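Long-range contacts in lovastatin nonaketide synthase mokA (Monascus pilosus, PDB 6AD3), which catalyses the iterative nine-step formation of the nonaketide in lovastatin (monacolin K) biosynthesis, and is represented here by its condensation domain: residues A[330-335]-A[503-507]; A[323-329]-A[390-394]; A[380-386]-A[514-519]. The protein carries 1 engineered substitution. All coordinates share one frame; numbering follows the deposited sequence.

How the contacts relate
From the N terminus, the first of the contact segments to be reached is 323-329, the turn that leads into helix 327-343. Contact 2 (323-329 with 390-394) closes the shortest loop, 60 residues, and sets the start of this helix against helix 386-401. Contact 1 (330-335 with 503-507) brings the next turns of the same helix to helix 495-512 across 167 residues. Contact 3 (380-386 with 514-519) joins the approach to helix 386-401 to the C-terminal tail, over 127 residues. All three loops cross pairwise. F330 and F386 meet between contacts 1 and 3, while L390 touches F330 between contacts 1 and 2, so the three form one continuous region.

Contact 1: A[330-335]-A[503-507]; sequences FYLAAY and YISIL
Y331 and A334 meet Y503 and L507 where two helices pack together in the C-terminal lobe of the condensation domain, one of the two chloramphenicol acetyltransferase-like lobes of this family. The axes of the two short helical segments pass 10.0 Å apart, with 118° between their N-to-C directions, and the contact is buried.

One polar bond crosses it. The hydroxyl OH of Y503 donates to the backbone O of Y331 at 2.7 Å. That carbonyl already takes the helical bond from Y335 N at 3.0 Å, and the two donors arrive from opposite faces of its plane, so a buried oxygen is gripped twice. Y503 has its CG anti to the backbone N (chi1 -178°), which carries the ring over to the other helix. There its edge runs along the backbone, with CE1 3.5 Å from Y335 N.

The rest is apolar. The methyl group of A334 points toward helix 495-512, and its CB meets L507 CD2 at 3.6 Å, with I506 CG2 a little farther off. L507 spreads its two branches: CD2 reaches A334, the edge of the F330 ring and Y331, while CD1 touches the side chain of Y331. Beyond these pairs, I316 of helix 310-322 packs on F330, Y331 and L507, and L470 of strand 468-473 lies against Y335 and Y503. The Y503 ring is also covered by its own helix: L507 CD1 sits 3.5 Å above one face, offset toward the rim.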
loop_
_atom_site.group_PDB
_atom_site.type_symbol
_atom_site.label_atom_id
_atom_site.label_comp_id
_atom_site.label_asym_id
_atom_site.label_seq_id
_atom_site.Cartn_x
_atom_site.Cartn_y
_atom_site.Cartn_z
ATOM N N PHE A 330 -1.423 1.828 -18.621
ATOM C CA PHE A 330 -2.248 0.825 -19.324
ATOM C C PHE A 330 -3.052 -0.030 -18.313
ATOM O O PHE A 330 -4.295 -0.184 -18.426
ATOM C CB PHE A 330 -1.333 -0.087 -20.189
ATOM C CG PHE A 330 -2.085 -0.915 -21.236
ATOM C CD1 PHE A 330 -2.948 -1.954 -20.851
ATOM C CD2 PHE A 330 -1.843 -0.736 -22.569
ATOM C CE1 PHE A 330 -3.559 -2.754 -21.801
ATOM C CE2 PHE A 330 -2.483 -1.495 -23.505
ATOM C CZ PHE A 330 -3.350 -2.495 -23.139
ATOM N N TYR A 331 -2.378 -0.507 -17.269
ATOM C CA TYR A 331 -3.049 -1.315 -16.280
ATOM C C TYR A 331 -4.176 -0.473 -15.588
ATOM O O TYR A 331 -5.265 -0.981 -15.301
ATOM C CB TYR A 331 -2.034 -1.859 -15.269
ATOM C CG TYR A 331 -1.120 -2.900 -15.832
ATOM C CD1 TYR A 331 -1.611 -4.147 -16.180
ATOM C CD2 TYR A 331 0.266 -2.675 -15.978
ATOM C CE1 TYR A 331 -0.800 -5.096 -16.763
ATOM C CE2 TYR A 331 1.095 -3.649 -16.523
ATOM C CZ TYR A 331 0.552 -4.892 -16.858
ATOM O OH TYR A 331 1.310 -5.898 -17.452
ATOM N N LEU A 332 -3.884 0.804 -15.322
ATOM C CA LEU A 332 -4.831 1.685 -14.623
ATOM C C LEU A 332 -6.032 1.969 -15.530
ATOM O O LEU A 332 -7.175 1.868 -15.118
ATOM C CB LEU A 332 -4.139 2.987 -14.250
ATOM C CG LEU A 332 -5.105 4.076 -13.738
ATOM C CD1 LEU A 332 -5.821 3.644 -12.475
ATOM C CD2 LEU A 332 -4.346 5.357 -13.496
ATOM N N ALA A 333 -5.752 2.265 -16.792
ATOM C CA ALA A 333 -6.805 2.524 -17.734
ATOM C C ALA A 333 -7.729 1.326 -17.902
ATOM O O ALA A 333 -8.927 1.491 -17.965
ATOM C CB ALA A 333 -6.223 2.975 -19.097
ATOM N N ALA A 334 -7.160 0.124 -17.988
ATOM C CA ALA A 334 -7.922 -1.065 -18.147
ATOM C C ALA A 334 -8.756 -1.366 -16.874
ATOM O O ALA A 334 -9.903 -1.811 -16.949
ATOM C CB ALA A 334 -6.994 -2.220 -18.499
ATOM N N TYR A 335 -8.189 -1.072 -15.715
ATOM C CA TYR A 335 -8.891 -1.230 -14.444
ATOM C C TYR A 335 -10.097 -0.307 -14.398
ATOM O O TYR A 335 -11.204 -0.735 -14.042
ATOM C CB TYR A 335 -7.926 -0.932 -13.302
ATOM C CG TYR A 335 -8.499 -0.968 -11.919
ATOM C CD1 TYR A 335 -9.031 -2.120 -11.411
ATOM C CD2 TYR A 335 -8.170 0.024 -11.024
ATOM C CE1 TYR A 335 -9.378 -2.207 -10.064
ATOM C CE2 TYR A 335 -8.511 -0.058 -9.682
ATOM C CZ TYR A 335 -9.139 -1.163 -9.222
ATOM O OH TYR A 335 -9.466 -1.248 -7.864
ATOM N N TYR A 503 -10.476 -9.012 -15.552
ATOM C CA TYR A 503 -9.436 -8.028 -15.742
ATOM C C TYR A 503 -8.342 -8.566 -16.655
ATOM O O TYR A 503 -7.914 -7.887 -17.602
ATOM C CB TYR A 503 -8.878 -7.618 -14.373
ATOM C CG TYR A 503 -7.812 -6.548 -14.449
ATOM C CD1 TYR A 503 -8.087 -5.292 -14.997
ATOM C CD2 TYR A 503 -6.548 -6.780 -13.953
ATOM C CE1 TYR A 503 -7.112 -4.309 -15.080
ATOM C CE2 TYR A 503 -5.546 -5.816 -14.065
ATOM C CZ TYR A 503 -5.848 -4.571 -14.601
ATOM O OH TYR A 503 -4.856 -3.623 -14.726
ATOM N N ILE A 504 -7.932 -9.800 -16.432
ATOM C CA ILE A 504 -6.926 -10.414 -17.290
ATOM C C ILE A 504 -7.443 -10.520 -18.726
ATOM O O ILE A 504 -6.724 -10.187 -19.717
ATOM C CB ILE A 504 -6.496 -11.790 -16.748
ATOM C CG1 ILE A 504 -5.665 -11.579 -15.475
ATOM C CG2 ILE A 504 -5.692 -12.571 -17.790
ATOM C CD1 ILE A 504 -5.427 -12.844 -14.688
ATOM N N SER A 505 -8.700 -10.914 -18.859
ATOM C CA SER A 505 -9.341 -10.926 -20.188
ATOM C C SER A 505 -9.312 -9.567 -20.881
ATOM O O SER A 505 -8.992 -9.455 -22.089
ATOM C CB SER A 505 -10.777 -11.493 -20.094
ATOM O OG SER A 505 -10.742 -12.881 -19.744
ATOM N N ILE A 506 -9.623 -8.523 -20.147
ATOM C CA ILE A 506 -9.699 -7.195 -20.724
ATOM C C ILE A 506 -8.308 -6.668 -21.084
ATOM O O ILE A 506 -8.139 -6.029 -22.119
ATOM C CB ILE A 506 -10.522 -6.205 -19.807
ATOM C CG1 ILE A 506 -11.513 -5.411 -20.654
ATOM C CG2 ILE A 506 -9.634 -5.292 -19.010
ATOM C CD1 ILE A 506 -12.289 -4.335 -19.894
ATOM N N LEU A 507 -7.290 -7.015 -20.285
ATOM C CA LEU A 507 -5.906 -6.676 -20.608
ATOM C C LEU A 507 -5.461 -7.403 -21.851
ATOM O O LEU A 507 -4.844 -6.823 -22.727
ATOM C CB LEU A 507 -4.956 -7.103 -19.483
ATOM C CG LEU A 507 -5.040 -6.291 -18.182
ATOM C CD1 LEU A 507 -4.231 -7.019 -17.105
ATOM C CD2 LEU A 507 -4.530 -4.876 -18.363
#

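Contact 2: A[323-329]-A[390-394]; sequences HKATPMQ and LVATK
A Schellman motif at K324 and a capping box formed by T326 and Q329 make the tight link between helices 310-322 and 327-343, and this link presents H323, A325 and Q329 to L390, V391 and K394 of helix 386-401. K324 leaves the helix with a positive phi of 63°. Two residues later T326 takes the N-cap position: Q329 N donates to T326 OG1 at 3.2 Å, and T326 N donates back to Q329 OE1 at 2.9 Å. The second donor stands above the amide plane, 53° out of it, yet its N-H points almost straight at the oxygen. This bond holds the amide end of Q329 beside the turn.

No hydrogen bond crosses between the segments, so the fit is one of shape. Q329 lies across the root of K394, its OE1 only 3.0 Å from K394 CG, a close approach. K394 then bends at chi2 and chi3, and this folds its CE back toward K324 O, at 3.6 Å. L390 wedges its two methyl branches into the link. CD2 comes up to H323 CB at 3.8 Å, the two side chains crossing at about a right angle, while CD1 touches A325 CB at 3.9 Å and the backbone of Q329. V391 CG2 approaches H323 O and the edge of the imidazole, whose ND1 is bonded to R319 O.

Among its neighbours, the contact continues directly into helix 327-343, where L390 packs on F330 and T393 on L332 and A333. On the side of strand 435-440, M328 lies against F437 and Y439, and P327 rests on R317 and S320 of helix 310-322.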
loop_
_atom_site.group_PDB
_atom_site.type_symbol
_atom_site.label_atom_id
_atom_site.label_comp_id
_atom_site.label_asym_id
_atom_site.label_seq_id
_atom_site.Cartn_x
_atom_site.Cartn_y
_atom_site.Cartn_z
ATOM N N HIS A 323 2.041 4.343 -27.679
ATOM C CA HIS A 323 1.186 5.462 -27.294
ATOM C C HIS A 323 1.853 6.504 -26.424
ATOM O O HIS A 323 1.162 7.391 -25.895
ATOM C CB HIS A 323 -0.076 4.954 -26.592
ATOM C CG HIS A 323 -0.988 4.173 -27.489
ATOM N ND1 HIS A 323 -0.740 2.868 -27.855
ATOM C CD2 HIS A 323 -2.162 4.507 -28.076
ATOM C CE1 HIS A 323 -1.707 2.440 -28.647
ATOM N NE2 HIS A 323 -2.565 3.427 -28.819
ATOM N N LYS A 324 3.159 6.358 -26.195
ATOM C CA LYS A 324 3.931 7.265 -25.346
ATOM C C LYS A 324 3.439 7.240 -23.912
ATOM O O LYS A 324 3.409 8.267 -23.231
ATOM C CB LYS A 324 3.871 8.707 -25.900
ATOM C CG LYS A 324 4.528 8.857 -27.270
ATOM C CD LYS A 324 4.850 10.315 -27.562
ATOM C CE LYS A 324 4.992 10.580 -29.051
ATOM N NZ LYS A 324 6.258 9.999 -29.579
ATOM N N ALA A 325 2.958 6.079 -23.496
ATOM C CA ALA A 325 2.458 5.863 -22.137
ATOM C C ALA A 325 3.302 4.797 -21.428
ATOM O O ALA A 325 4.230 4.197 -22.008
ATOM C CB ALA A 325 1.007 5.429 -22.205
ATOM N N THR A 326 3.059 4.610 -20.150
ATOM C CA THR A 326 3.760 3.573 -19.402
ATOM C C THR A 326 2.843 2.361 -19.198
ATOM O O THR A 326 1.640 2.497 -19.185
ATOM C CB THR A 326 4.169 4.075 -18.008
ATOM O OG1 THR A 326 2.993 4.329 -17.247
ATOM C CG2 THR A 326 4.991 5.370 -18.097
ATOM N N PRO A 327 3.429 1.186 -18.932
ATOM C CA PRO A 327 2.596 0.025 -18.617
ATOM C C PRO A 327 1.666 0.317 -17.424
ATOM O O PRO A 327 0.517 -0.072 -17.444
ATOM C CB PRO A 327 3.631 -1.048 -18.257
ATOM C CG PRO A 327 4.784 -0.714 -19.182
ATOM C CD PRO A 327 4.833 0.808 -19.188
ATOM N N MET A 328 2.159 1.005 -16.408
ATOM C CA MET A 328 1.284 1.365 -15.277
ATOM C C MET A 328 0.012 2.038 -15.738
ATOM O O MET A 328 -1.088 1.669 -15.312
ATOM C CB MET A 328 1.983 2.285 -14.284
ATOM C CG MET A 328 1.123 2.541 -13.036
ATOM S SD MET A 328 -0.038 3.935 -13.202
ATOM C CE MET A 328 0.963 5.277 -12.564
ATOM N N GLN A 329 0.142 2.965 -16.679
ATOM C CA GLN A 329 -1.012 3.700 -17.146
ATOM C C GLN A 329 -1.965 2.829 -17.935
ATOM O O GLN A 329 -3.159 3.003 -17.845
ATOM C CB GLN A 329 -0.587 4.894 -17.955
ATOM C CG GLN A 329 0.096 5.949 -17.111
ATOM C CD GLN A 329 1.066 6.832 -17.908
ATOM O OE1 GLN A 329 1.296 6.627 -19.102
ATOM N NE2 GLN A 329 1.751 7.700 -17.197
ATOM N N LEU A 390 -6.109 5.405 -23.141
ATOM C CA LEU A 390 -4.772 5.245 -22.588
ATOM C C LEU A 390 -4.033 6.565 -22.585
ATOM O O LEU A 390 -3.408 6.973 -21.583
ATOM C CB LEU A 390 -3.995 4.211 -23.410
ATOM C CG LEU A 390 -2.538 3.997 -23.039
ATOM C CD1 LEU A 390 -2.363 3.586 -21.583
ATOM C CD2 LEU A 390 -1.917 2.950 -23.946
ATOM N N VAL A 391 -4.100 7.284 -23.697
ATOM C CA VAL A 391 -3.407 8.545 -23.766
ATOM C C VAL A 391 -4.033 9.526 -22.788
ATOM O O VAL A 391 -3.329 10.269 -22.096
ATOM C CB VAL A 391 -3.430 9.088 -25.216
ATOM C CG1 VAL A 391 -3.046 10.566 -25.259
ATOM C CG2 VAL A 391 -2.475 8.264 -26.072
ATOM N N ALA A 392 -5.356 9.535 -22.707
ATOM C CA ALA A 392 -6.031 10.475 -21.790
ATOM C C ALA A 392 -5.713 10.124 -20.338
ATOM O O ALA A 392 -5.528 11.000 -19.497
ATOM C CB ALA A 392 -7.525 10.480 -22.018
ATOM N N THR A 393 -5.584 8.842 -20.069
ATOM C CA THR A 393 -5.262 8.387 -18.716
ATOM C C THR A 393 -3.811 8.733 -18.375
ATOM O O THR A 393 -3.524 9.223 -17.277
ATOM C CB THR A 393 -5.521 6.880 -18.571
ATOM O OG1 THR A 393 -6.927 6.636 -18.735
ATOM C CG2 THR A 393 -5.105 6.378 -17.157
ATOM N N LYS A 394 -2.909 8.569 -19.335
ATOM C CA LYS A 394 -1.565 9.074 -19.199
ATOM C C LYS A 394 -1.530 10.575 -18.811
ATOM O O LYS A 394 -0.787 10.968 -17.920
ATOM C CB LYS A 394 -0.799 8.822 -20.489
ATOM C CG LYS A 394 0.674 9.181 -20.461
ATOM C CD LYS A 394 0.973 10.458 -21.211
ATOM C CE LYS A 394 0.589 10.391 -22.677
ATOM N NZ LYS A 394 0.538 11.764 -23.265
#

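Contact 3: A[380-386]-A[514-519]; sequences FVPHITF and PALKLA
T385 and K517 form a single antiparallel bridge, a non-hydrogen-bonded pair with their CA atoms 4.2 Å apart, flanked by two hydrogen bonds. F386 N donates to L516 O at 2.9 Å. On the other side of the pair, L518 N donates to I384 O at 3.1 Å. Both carbonyls are approached almost end-on. A third bond, A519 N to P382 O at 3.0 Å, falls on a lone pair in the carbonyl plane and ties the last residue of the chain to the type I turn V381-I384.

L518 does most of the side-chain work. It points into segment 380-386 and divides its branches: CD1 presses on I384 CG1 at a tight 3.4 Å and also meets F380 CE1, while CD2 reaches F386 CA at 3.7 Å and the ring beyond. I384 holds CG1 between its backbone N and carbonyl carbon (chi1 69°), which turns that branch to L518 although the CB of I384 points away. Toward the other end, T385 CG2 lies 3.5 Å from A515 O. The aliphatic part of K517 folds over the turn, its CD close to H383 O.

The bridge lies just before helix 386-401, which T385 caps. F386 stacks on F510 of helix 495-512 and packs on A333 and A334, while L518 rests on V337 of helix 327-343 and its backbone O accepts a hydrogen bond from R341 NH2.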
loop_
_atom_site.group_PDB
_atom_site.type_symbol
_atom_site.label_atom_id
_atom_site.label_comp_id
_atom_site.label_asym_id
_atom_site.label_seq_id
_atom_site.Cartn_x
_atom_site.Cartn_y
_atom_site.Cartn_z
ATOM N N PHE A 380 -17.582 10.081 -18.557
ATOM C CA PHE A 380 -17.212 8.835 -19.267
ATOM C C PHE A 380 -17.896 8.580 -20.630
ATOM O O PHE A 380 -19.122 8.480 -20.714
ATOM C CB PHE A 380 -17.495 7.653 -18.384
ATOM C CG PHE A 380 -17.055 6.350 -18.969
ATOM C CD1 PHE A 380 -15.711 6.102 -19.207
ATOM C CD2 PHE A 380 -17.971 5.342 -19.212
ATOM C CE1 PHE A 380 -15.298 4.869 -19.689
ATOM C CE2 PHE A 380 -17.572 4.142 -19.760
ATOM C CZ PHE A 380 -16.222 3.877 -19.928
ATOM N N VAL A 381 -17.080 8.201 -21.612
ATOM C CA VAL A 381 -17.526 8.068 -22.997
ATOM C C VAL A 381 -17.131 6.697 -23.552
ATOM O O VAL A 381 -15.972 6.484 -23.903
ATOM C CB VAL A 381 -16.903 9.169 -23.884
ATOM C CG1 VAL A 381 -17.255 8.946 -25.345
ATOM C CG2 VAL A 381 -17.369 10.547 -23.440
ATOM N N PRO A 382 -18.111 5.782 -23.695
ATOM C CA PRO A 382 -17.811 4.379 -23.984
ATOM C C PRO A 382 -17.336 4.095 -25.408
ATOM O O PRO A 382 -16.805 2.995 -25.662
ATOM C CB PRO A 382 -19.146 3.674 -23.733
ATOM C CG PRO A 382 -20.171 4.717 -23.965
ATOM C CD PRO A 382 -19.553 6.001 -23.492
ATOM N N HIS A 383 -17.546 5.042 -26.337
ATOM C CA HIS A 383 -17.248 4.785 -27.754
ATOM C C HIS A 383 -15.834 5.197 -28.182
ATOM O O HIS A 383 -15.413 4.903 -29.320
ATOM C CB HIS A 383 -18.292 5.468 -28.663
ATOM C CG HIS A 383 -18.314 6.959 -28.538
ATOM N ND1 HIS A 383 -17.388 7.774 -29.159
ATOM C CD2 HIS A 383 -19.145 7.785 -27.857
ATOM C CE1 HIS A 383 -17.638 9.036 -28.854
ATOM N NE2 HIS A 383 -18.701 9.069 -28.068
ATOM N N ILE A 384 -15.066 5.823 -27.288
ATOM C CA ILE A 384 -13.665 6.094 -27.608
ATOM C C ILE A 384 -12.880 4.782 -27.563
ATOM O O ILE A 384 -13.407 3.763 -27.091
ATOM C CB ILE A 384 -13.033 7.118 -26.684
ATOM C CG1 ILE A 384 -12.866 6.557 -25.273
ATOM C CG2 ILE A 384 -13.833 8.407 -26.674
ATOM C CD1 ILE A 384 -12.035 7.480 -24.414
ATOM N N THR A 385 -11.741 4.750 -28.252
ATOM C CA THR A 385 -10.946 3.549 -28.338
ATOM C C THR A 385 -10.097 3.436 -27.060
ATOM O O THR A 385 -9.855 4.416 -26.381
ATOM C CB THR A 385 -9.999 3.550 -29.549
ATOM O OG1 THR A 385 -8.989 4.539 -29.356
ATOM C CG2 THR A 385 -10.760 3.836 -30.875
ATOM N N PHE A 386 -9.591 2.241 -26.799
ATOM C CA PHE A 386 -8.735 2.052 -25.644
ATOM C C PHE A 386 -7.485 2.882 -25.807
ATOM O O PHE A 386 -7.065 3.520 -24.881
ATOM C CB PHE A 386 -8.377 0.590 -25.412
ATOM C CG PHE A 386 -7.629 0.357 -24.118
ATOM C CD1 PHE A 386 -8.311 0.366 -22.918
ATOM C CD2 PHE A 386 -6.249 0.343 -24.084
ATOM C CE1 PHE A 386 -7.627 0.248 -21.703
ATOM C CE2 PHE A 386 -5.554 0.261 -22.856
ATOM C CZ PHE A 386 -6.259 0.238 -21.681
ATOM N N PRO A 514 -5.867 -2.225 -29.415
ATOM C CA PRO A 514 -6.194 -0.955 -28.749
ATOM C C PRO A 514 -7.152 -0.088 -29.530
ATOM O O PRO A 514 -7.555 0.955 -29.052
ATOM C CB PRO A 514 -4.846 -0.225 -28.640
ATOM C CG PRO A 514 -3.809 -1.157 -29.169
ATOM C CD PRO A 514 -4.468 -2.289 -29.878
ATOM N N ALA A 515 -7.572 -0.536 -30.708
ATOM C CA ALA A 515 -8.559 0.211 -31.468
ATOM C C ALA A 515 -9.982 -0.111 -31.022
ATOM O O ALA A 515 -10.952 0.448 -31.564
ATOM C CB ALA A 515 -8.405 -0.105 -32.973
ATOM N N LEU A 516 -10.123 -1.118 -30.176
ATOM C CA LEU A 516 -11.429 -1.530 -29.718
ATOM C C LEU A 516 -12.022 -0.415 -28.873
ATOM O O LEU A 516 -11.298 0.271 -28.159
ATOM C CB LEU A 516 -11.324 -2.811 -28.898
ATOM C CG LEU A 516 -10.969 -4.066 -29.683
ATOM C CD1 LEU A 516 -10.631 -5.192 -28.730
ATOM C CD2 LEU A 516 -12.078 -4.455 -30.660
ATOM N N LYS A 517 -13.348 -0.313 -28.855
ATOM C CA LYS A 517 -14.025 0.685 -28.009
ATOM C C LYS A 517 -14.098 0.242 -26.566
ATOM O O LYS A 517 -14.080 -0.967 -26.267
ATOM C CB LYS A 517 -15.445 0.947 -28.499
ATOM C CG LYS A 517 -15.593 1.043 -30.000
ATOM C CD LYS A 517 -14.813 2.203 -30.575
ATOM C CE LYS A 517 -15.528 2.786 -31.790
ATOM N NZ LYS A 517 -16.082 1.700 -32.650
ATOM N N LEU A 518 -14.301 1.207 -25.670
ATOM C CA LEU A 518 -14.351 0.893 -24.234
ATOM C C LEU A 518 -15.547 0.005 -23.842
ATOM O O LEU A 518 -15.448 -0.808 -22.914
ATOM C CB LEU A 518 -14.358 2.170 -23.415
ATOM C CG LEU A 518 -13.185 3.066 -23.734
ATOM C CD1 LEU A 518 -13.113 4.246 -22.780
ATOM C CD2 LEU A 518 -11.903 2.236 -23.709
ATOM N N ALA A 519 -16.693 0.225 -24.470
ATOM C CA ALA A 519 -17.896 -0.577 -24.149
ATOM C C ALA A 519 -18.973 -0.363 -25.193
ATOM O O ALA A 519 -18.745 -0.629 -26.361
ATOM C CB ALA A 519 -18.420 -0.220 -22.779
#